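Local atomic coordinates of BT_4661 (Bacteroides thetaiotaomicron, PDB entry 4AK2), a protein that binds heparin-type glycans, probably heparan sulphate as well, as a SusE-like surface protein of a gut bacterium, this chain being its ligand-binding domain. Residues A[130-135]-A[272-277]; A[163-168]-A[246-251]. All coordinates share one frame; numbering follows the deposited sequence.

Interaction 1 (A[130-135]-A[272-277]); sequences FVFQVN and IFIWFD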
loop_
_atom_site.group_PDB
_atom_site.type_symbol
_atom_site.label_atom_id
_atom_site.label_comp_id
_atom_site.label_asym_id
_atom_site.label_seq_id
_atom_site.Cartn_x
_atom_site.Cartn_y
_atom_site.Cartn_z
ATOM N N PHE A 130 7.386 0.117 -3.017
ATOM C CA PHE A 130 6.431 -0.853 -2.423
ATOM C C PHE A 130 5.034 -0.314 -2.327
ATOM O O PHE A 130 4.140 -1.023 -1.824
ATOM C CB PHE A 130 6.933 -1.437 -1.117
ATOM C CG PHE A 130 7.061 -0.427 0.003
ATOM C CD1 PHE A 130 5.948 -0.166 0.844
ATOM C CD2 PHE A 130 8.268 0.242 0.261
ATOM C CE1 PHE A 130 6.067 0.722 1.898
ATOM C CE2 PHE A 130 8.385 1.143 1.306
ATOM C CZ PHE A 130 7.271 1.382 2.114
ATOM N N VAL A 131 4.772 0.913 -2.768
ATOM C CA VAL A 131 3.434 1.458 -2.898
ATOM C C VAL A 131 3.187 1.597 -4.405
ATOM O O VAL A 131 3.871 2.408 -5.079
ATOM C CB VAL A 131 3.251 2.797 -2.208
ATOM C CG1 VAL A 131 1.793 3.266 -2.301
ATOM C CG2 VAL A 131 3.686 2.718 -0.720
ATOM N N PHE A 132 2.297 0.798 -4.956
ATOM C CA PHE A 132 1.962 0.839 -6.372
ATOM C C PHE A 132 0.815 1.838 -6.517
ATOM O O PHE A 132 -0.310 1.560 -6.058
ATOM C CB PHE A 132 1.562 -0.597 -6.854
ATOM C CG PHE A 132 1.005 -0.621 -8.263
ATOM C CD1 PHE A 132 1.411 0.330 -9.228
ATOM C CD2 PHE A 132 0.045 -1.575 -8.634
ATOM C CE1 PHE A 132 0.907 0.334 -10.548
ATOM C CE2 PHE A 132 -0.443 -1.601 -9.975
ATOM C CZ PHE A 132 -0.041 -0.617 -10.891
ATOM N N GLN A 133 1.062 2.985 -7.157
ATOM C CA GLN A 133 0.088 4.006 -7.398
ATOM C C GLN A 133 -0.597 3.729 -8.719
ATOM O O GLN A 133 0.078 3.756 -9.785
ATOM C CB GLN A 133 0.758 5.385 -7.438
ATOM C CG GLN A 133 1.322 5.726 -6.045
ATOM C CD GLN A 133 1.948 7.116 -6.040
ATOM O OE1 GLN A 133 2.843 7.396 -6.842
ATOM N NE2 GLN A 133 1.517 7.971 -5.114
ATOM N N VAL A 134 -1.882 3.407 -8.695
ATOM C CA VAL A 134 -2.599 2.953 -9.863
ATOM C C VAL A 134 -3.895 3.707 -10.052
ATOM O O VAL A 134 -4.617 4.022 -9.081
ATOM C CB VAL A 134 -2.826 1.411 -9.772
ATOM C CG1 VAL A 134 -3.792 1.028 -8.612
ATOM C CG2 VAL A 134 -3.355 0.862 -11.098
ATOM N N ASN A 135 -4.253 3.979 -11.303
ATOM C CA ASN A 135 -5.528 4.599 -11.637
ATOM C C ASN A 135 -6.548 3.463 -11.818
ATOM O O ASN A 135 -6.377 2.635 -12.696
ATOM C CB ASN A 135 -5.368 5.373 -12.949
ATOM C CG ASN A 135 -6.653 6.004 -13.433
ATOM O OD1 ASN A 135 -7.756 5.626 -13.068
ATOM N ND2 ASN A 135 -6.504 7.036 -14.241
ATOM N N ILE A 272 3.593 -5.269 -0.312
ATOM C CA ILE A 272 3.172 -4.209 -1.254
ATOM C C ILE A 272 1.807 -3.636 -0.874
ATOM O O ILE A 272 0.873 -4.375 -0.560
ATOM C CB ILE A 272 3.200 -4.729 -2.718
ATOM C CG1 ILE A 272 2.959 -3.593 -3.740
ATOM C CG2 ILE A 272 2.201 -5.850 -2.960
ATOM C CD1 ILE A 272 3.225 -3.998 -5.194
ATOM N N PHE A 273 1.714 -2.325 -0.952
ATOM C CA PHE A 273 0.451 -1.633 -0.832
ATOM C C PHE A 273 -0.016 -1.140 -2.186
ATOM O O PHE A 273 0.834 -0.649 -2.972
ATOM C CB PHE A 273 0.579 -0.419 0.116
ATOM C CG PHE A 273 -0.185 -0.538 1.410
ATOM C CD1 PHE A 273 -1.572 -0.416 1.418
ATOM C CD2 PHE A 273 0.517 -0.666 2.585
ATOM C CE1 PHE A 273 -2.283 -0.516 2.611
ATOM C CE2 PHE A 273 -0.168 -0.741 3.803
ATOM C CZ PHE A 273 -1.567 -0.645 3.800
ATOM N N ILE A 274 -1.274 -1.297 -2.535
ATOM C CA ILE A 274 -1.809 -0.760 -3.776
ATOM C C ILE A 274 -2.620 0.493 -3.432
ATOM O O ILE A 274 -3.531 0.456 -2.597
ATOM C CB ILE A 274 -2.778 -1.761 -4.466
ATOM C CG1 ILE A 274 -2.177 -3.160 -4.605
ATOM C CG2 ILE A 274 -3.264 -1.179 -5.799
ATOM C CD1 ILE A 274 -0.805 -3.248 -5.174
ATOM N N TRP A 275 -2.283 1.636 -4.026
ATOM C CA TRP A 275 -2.965 2.880 -3.772
ATOM C C TRP A 275 -3.718 3.289 -4.997
ATOM O O TRP A 275 -3.068 3.636 -6.038
ATOM C CB TRP A 275 -1.991 3.951 -3.290
ATOM C CG TRP A 275 -2.569 5.309 -3.017
ATOM C CD1 TRP A 275 -3.889 5.727 -3.071
ATOM C CD2 TRP A 275 -1.799 6.486 -2.657
ATOM N NE1 TRP A 275 -3.982 7.082 -2.751
ATOM C CE2 TRP A 275 -2.750 7.581 -2.504
ATOM C CE3 TRP A 275 -0.439 6.736 -2.473
ATOM C CZ2 TRP A 275 -2.335 8.872 -2.187
ATOM C CZ3 TRP A 275 -0.026 8.018 -2.144
ATOM C CH2 TRP A 275 -0.962 9.070 -1.995
ATOM N N PHE A 276 -5.033 3.231 -5.006
ATOM C CA PHE A 276 -5.905 3.594 -6.118
ATOM C C PHE A 276 -6.248 5.060 -6.047
ATOM O O PHE A 276 -6.712 5.573 -5.038
ATOM C CB PHE A 276 -7.247 2.829 -6.025
ATOM C CG PHE A 276 -7.097 1.339 -5.907
ATOM C CD1 PHE A 276 -7.058 0.496 -7.028
ATOM C CD2 PHE A 276 -7.060 0.738 -4.638
ATOM C CE1 PHE A 276 -6.944 -0.871 -6.908
ATOM C CE2 PHE A 276 -6.936 -0.634 -4.519
ATOM C CZ PHE A 276 -6.876 -1.449 -5.640
ATOM N N ASP A 277 -6.032 5.775 -7.167
ATOM C CA ASP A 277 -6.492 7.176 -7.302
ATOM C C ASP A 277 -6.565 7.502 -8.797
ATOM O O ASP A 277 -5.588 7.287 -9.538
ATOM C CB ASP A 277 -5.504 8.129 -6.593
ATOM C CG ASP A 277 -6.015 9.540 -6.436
ATOM O OD1 ASP A 277 -6.635 10.072 -7.369
ATOM O OD2 ASP A 277 -5.706 10.143 -5.388
#
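F132 O takes the shortest polar bond of this contact, from W275 N at 2.8 Å, nearly straight with an angle of 172° at the hydrogen. The CA-H of I274 approaches the same oxygen, so two groups grip it. F132 N in turn donates to F273 O, which V131 CA also approaches. Both bonds of F132 thus go to the residues flanking I274, the pattern of a parallel beta ladder. Three further backbone bonds, F273 N to F130 O, V134 N to W275 O and D277 N to V134 O, carry it from F130 to D277, past both ends of strands 131-134 and 273-276, whose axes come within 4.6 Å. In the mixed sheet strand 241-254 lies on the other side of 268-276, through backbone bonds of I274 with M247 and F276 with G245.

On the face of F132 and V134, apolar groups interlock. I274 CD1 meets the rim of the F132 ring near its plane, 3.9 Å from F132 CD2, while V134 CB lies over one face of that ring. V134 holds CG1 between its backbone N and carbonyl carbon (chi1 67°), and this methyl reaches both I274 CG2 at 3.6 Å and F276 CD1 at 3.7 Å. I274 CG2 itself sits over one face of the F276 ring, offset toward the rim; W236 stacks on F276.

On the other face, the extended Q133 chain runs alongside W275, both pointing the same way. Its NE2 comes 3.3 Å from W275 CZ3, with amide and indole planes 51° apart, an oblique approach. V131 CG1 touches the indole edge and lies 4.0 Å from W275 CB; F280 meets the indole edge-to-face.

The hydrogen bonding across the two segments is all main-chain, whereas the side chains contribute chiefly dispersion contacts, the Q133 amide being the one polar side-chain group laid against the indole.

Interaction 2 (A[163-168]-A[246-251]); sequences DFFYYN and AMIGQI. With NA (sodium ion), chain C; IDS (2-O-sulfo-alpha-L-idopyranuronic acid), chain B.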
loop_
_atom_site.group_PDB
_atom_site.type_symbol
_atom_site.label_atom_id
_atom_site.label_comp_id
_atom_site.label_asym_id
_atom_site.label_seq_id
_atom_site.Cartn_x
_atom_site.Cartn_y
_atom_site.Cartn_z
ATOM N N ASP A 163 -5.895 -12.202 4.365
ATOM C CA ASP A 163 -5.628 -11.022 5.167
ATOM C C ASP A 163 -5.613 -9.771 4.265
ATOM O O ASP A 163 -4.605 -9.039 4.207
ATOM C CB ASP A 163 -4.339 -11.180 5.995
ATOM C CG ASP A 163 -4.417 -12.301 7.029
ATOM O OD1 ASP A 163 -5.525 -12.691 7.402
ATOM O OD2 ASP A 163 -3.342 -12.747 7.406
ATOM N N PHE A 164 -6.741 -9.525 3.622
ATOM C CA PHE A 164 -6.920 -8.366 2.769
ATOM C C PHE A 164 -7.551 -7.254 3.589
ATOM O O PHE A 164 -8.488 -7.485 4.368
ATOM C CB PHE A 164 -7.815 -8.702 1.583
ATOM C CG PHE A 164 -7.301 -9.817 0.722
ATOM C CD1 PHE A 164 -6.455 -9.550 -0.338
ATOM C CD2 PHE A 164 -7.672 -11.147 0.966
ATOM C CE1 PHE A 164 -5.987 -10.568 -1.134
ATOM C CE2 PHE A 164 -7.207 -12.180 0.175
ATOM C CZ PHE A 164 -6.349 -11.900 -0.875
ATOM N N PHE A 165 -7.036 -6.038 3.452
ATOM C CA PHE A 165 -7.533 -4.871 4.188
ATOM C C PHE A 165 -7.629 -3.714 3.191
ATOM O O PHE A 165 -6.724 -3.563 2.301
ATOM C CB PHE A 165 -6.576 -4.386 5.260
ATOM C CG PHE A 165 -6.312 -5.389 6.377
ATOM C CD1 PHE A 165 -5.439 -6.487 6.161
ATOM C CD2 PHE A 165 -6.858 -5.212 7.662
ATOM C CE1 PHE A 165 -5.146 -7.388 7.164
ATOM C CE2 PHE A 165 -6.539 -6.122 8.668
ATOM C CZ PHE A 165 -5.701 -7.204 8.420
ATOM N N TYR A 166 -8.608 -2.849 3.335
ATOM C CA TYR A 166 -8.719 -1.671 2.507
ATOM C C TYR A 166 -8.929 -0.438 3.334
ATOM O O TYR A 166 -9.767 -0.445 4.291
ATOM C CB TYR A 166 -9.904 -1.819 1.528
ATOM C CG TYR A 166 -10.072 -0.652 0.589
ATOM C CD1 TYR A 166 -9.386 -0.631 -0.622
ATOM C CD2 TYR A 166 -10.920 0.402 0.886
ATOM C CE1 TYR A 166 -9.525 0.422 -1.498
ATOM C CE2 TYR A 166 -11.076 1.482 0.032
ATOM C CZ TYR A 166 -10.346 1.475 -1.178
ATOM O OH TYR A 166 -10.446 2.479 -2.131
ATOM N N TYR A 167 -8.271 0.673 3.005
ATOM C CA TYR A 167 -8.417 1.925 3.755
ATOM C C TYR A 167 -8.817 3.009 2.777
ATOM O O TYR A 167 -8.029 3.378 1.893
ATOM C CB TYR A 167 -7.107 2.300 4.464
ATOM C CG TYR A 167 -6.734 1.205 5.418
ATOM C CD1 TYR A 167 -7.396 1.118 6.664
ATOM C CD2 TYR A 167 -5.823 0.219 5.091
ATOM C CE1 TYR A 167 -7.171 0.060 7.527
ATOM C CE2 TYR A 167 -5.548 -0.844 5.997
ATOM C CZ TYR A 167 -6.233 -0.904 7.223
ATOM O OH TYR A 167 -6.003 -1.943 8.107
ATOM N N ASN A 168 -10.041 3.508 2.904
ATOM C CA ASN A 168 -10.471 4.639 2.092
ATOM C C ASN A 168 -9.604 5.831 2.426
ATOM O O ASN A 168 -9.269 6.080 3.602
ATOM C CB ASN A 168 -11.929 4.987 2.431
ATOM C CG ASN A 168 -12.451 6.111 1.558
ATOM O OD1 ASN A 168 -12.229 6.128 0.363
ATOM N ND2 ASN A 168 -13.100 7.083 2.163
ATOM N N ALA A 246 -6.321 2.535 -0.260
ATOM C CA ALA A 246 -5.154 1.669 -0.286
ATOM C C ALA A 246 -5.497 0.258 0.166
ATOM O O ALA A 246 -6.165 0.085 1.210
ATOM C CB ALA A 246 -4.042 2.234 0.584
ATOM N N MET A 247 -5.037 -0.753 -0.542
ATOM C CA MET A 247 -5.267 -2.178 -0.246
ATOM C C MET A 247 -3.988 -2.898 0.030
ATOM O O MET A 247 -2.979 -2.767 -0.724
ATOM C CB MET A 247 -6.054 -2.838 -1.386
ATOM C CG MET A 247 -6.446 -4.314 -1.126
ATOM S SD MET A 247 -5.151 -5.542 -1.427
ATOM C CE MET A 247 -5.175 -5.596 -3.214
ATOM N N ILE A 248 -3.996 -3.681 1.114
ATOM C CA ILE A 248 -2.906 -4.596 1.421
ATOM C C ILE A 248 -3.444 -6.018 1.567
ATOM O O ILE A 248 -4.569 -6.170 2.114
ATOM C CB ILE A 248 -2.078 -4.117 2.617
ATOM C CG1 ILE A 248 -0.897 -5.047 2.882
ATOM C CG2 ILE A 248 -2.956 -4.000 3.892
ATOM C CD1 ILE A 248 0.095 -4.498 3.902
ATOM N N GLY A 249 -2.717 -7.015 1.098
ATOM C CA GLY A 249 -3.074 -8.451 1.312
ATOM C C GLY A 249 -1.841 -9.239 1.541
ATOM O O GLY A 249 -0.752 -8.881 1.102
ATOM N N GLN A 250 -1.942 -10.369 2.258
ATOM C CA GLN A 250 -0.846 -11.292 2.387
ATOM C C GLN A 250 -0.639 -12.046 1.097
ATOM O O GLN A 250 -1.606 -12.505 0.457
ATOM C CB GLN A 250 -1.110 -12.290 3.550
ATOM C CG GLN A 250 0.139 -13.092 3.830
ATOM C CD GLN A 250 -0.156 -14.261 4.763
ATOM O OE1 GLN A 250 -0.507 -15.337 4.280
ATOM N NE2 GLN A 250 -0.083 -14.025 6.097
ATOM N N ILE A 251 0.648 -12.195 0.766
ATOM C CA ILE A 251 1.092 -12.900 -0.444
ATOM C C ILE A 251 1.968 -14.092 -0.003
ATOM O O ILE A 251 2.747 -13.972 0.955
ATOM C CB ILE A 251 1.878 -11.935 -1.380
ATOM C CG1 ILE A 251 0.958 -10.819 -1.866
ATOM C CG2 ILE A 251 2.472 -12.675 -2.572
ATOM C CD1 ILE A 251 1.718 -9.646 -2.520
HETATM NA NA NA C . -1.907 -8.559 5.027
HETATM C C1 IDS B . -2.992 -16.711 11.167
HETATM C C2 IDS B . -2.217 -15.837 10.215
HETATM C C3 IDS B . -2.684 -14.359 10.170
HETATM C C4 IDS B . -2.908 -13.799 11.567
HETATM C C5 IDS B . -3.837 -14.770 12.309
HETATM C C6 IDS B . -4.262 -14.238 13.642
HETATM O O2 IDS B . -0.823 -15.982 10.526
HETATM O O3 IDS B . -3.908 -14.291 9.426
HETATM O O4 IDS B . -1.627 -13.700 12.201
HETATM O O5 IDS B . -3.194 -16.046 12.405
HETATM O O6A IDS B . -4.865 -13.141 13.643
HETATM O O6B IDS B . -4.012 -14.881 14.677
HETATM S S IDS B . 0.273 -15.679 9.499
HETATM O O1S IDS B . 1.412 -16.482 9.962
HETATM O O2S IDS B . -0.247 -16.090 8.191
HETATM O O3S IDS B . 0.526 -14.208 9.566
HETATM O O HOH W 1 -1.086 -11.126 7.233
HETATM O O HOH W 2 -1.057 -7.052 6.925
#
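With CG anti to its carbonyl carbon (chi1 -64°), D163 turns its carboxylate toward the glycan, and Q250, CG anti to the backbone N (chi1 -170°) and extended beyond, sends its amide to the same sugar. D163 OD2 accepts a hydrogen bond of 2.6 Å from O3 of the 2-O-sulfo-iduronic acid, and Q250 NE2 donates to sulfate oxygen O2S at 2.9 Å, nearly straight at 163°. Water 1 hydrogen-bonds D163 OD2 and makes a weak bond with Q250 NE2, while R162 holds Q250 OE1 and R268 also bonds the sugar. Were D163 replaced by an alanine, the sugar O3 hydroxyl would probably lose its acceptor and water 1 be less firmly placed.

The main chain of D163 has a separate task: its O binds the sodium ion at 2.9 Å, with water 2 and S270 as further ligands.

Behind this pocket edge runs an antiparallel beta ladder, in which F165-I248 and Y167-A246 are hydrogen-bonded pairs and Y166-M247 is a non-hydrogen-bonded one. F165 N donates to I248 O at 2.8 Å, and I248 N answers to F165 O. F165 and I248 lie side by side on one face, F165 CB being 3.9 Å from I248 CG2. On the opposite face, shared with Y166, the bent M247 chain carries SD to the edge of the F164 ring, 4.4 Å from F164 CD1. G249 CA lies 3.9 Å from F164 CD1 and closes on D163 O through a CA-H...O contact; a CB at G249 would clash with F164.

Overall arrangement
Interactions 1 and 2 belong to one mixed sheet, their centres 11 Å apart. Strand 241-254, which supplies 246-251, pairs antiparallel with strand 268-276, which supplies most of 272-277, so the two contacts are joined by neighbouring strands. The join is direct: I274 O lies 2.8 Å from M247 N, a probable hydrogen bond, and F273 CE1 packs 3.6 Å from I248 CB. Along the chain the order is 130-135, 163-168, 246-251, 272-277, which nests interaction 2 inside the loop closed by interaction 1. The same mixed sheet thus reaches from the parallel pairing of interaction 1 to the glycan- and sodium-binding end of interaction 2 within this ligand-binding domain.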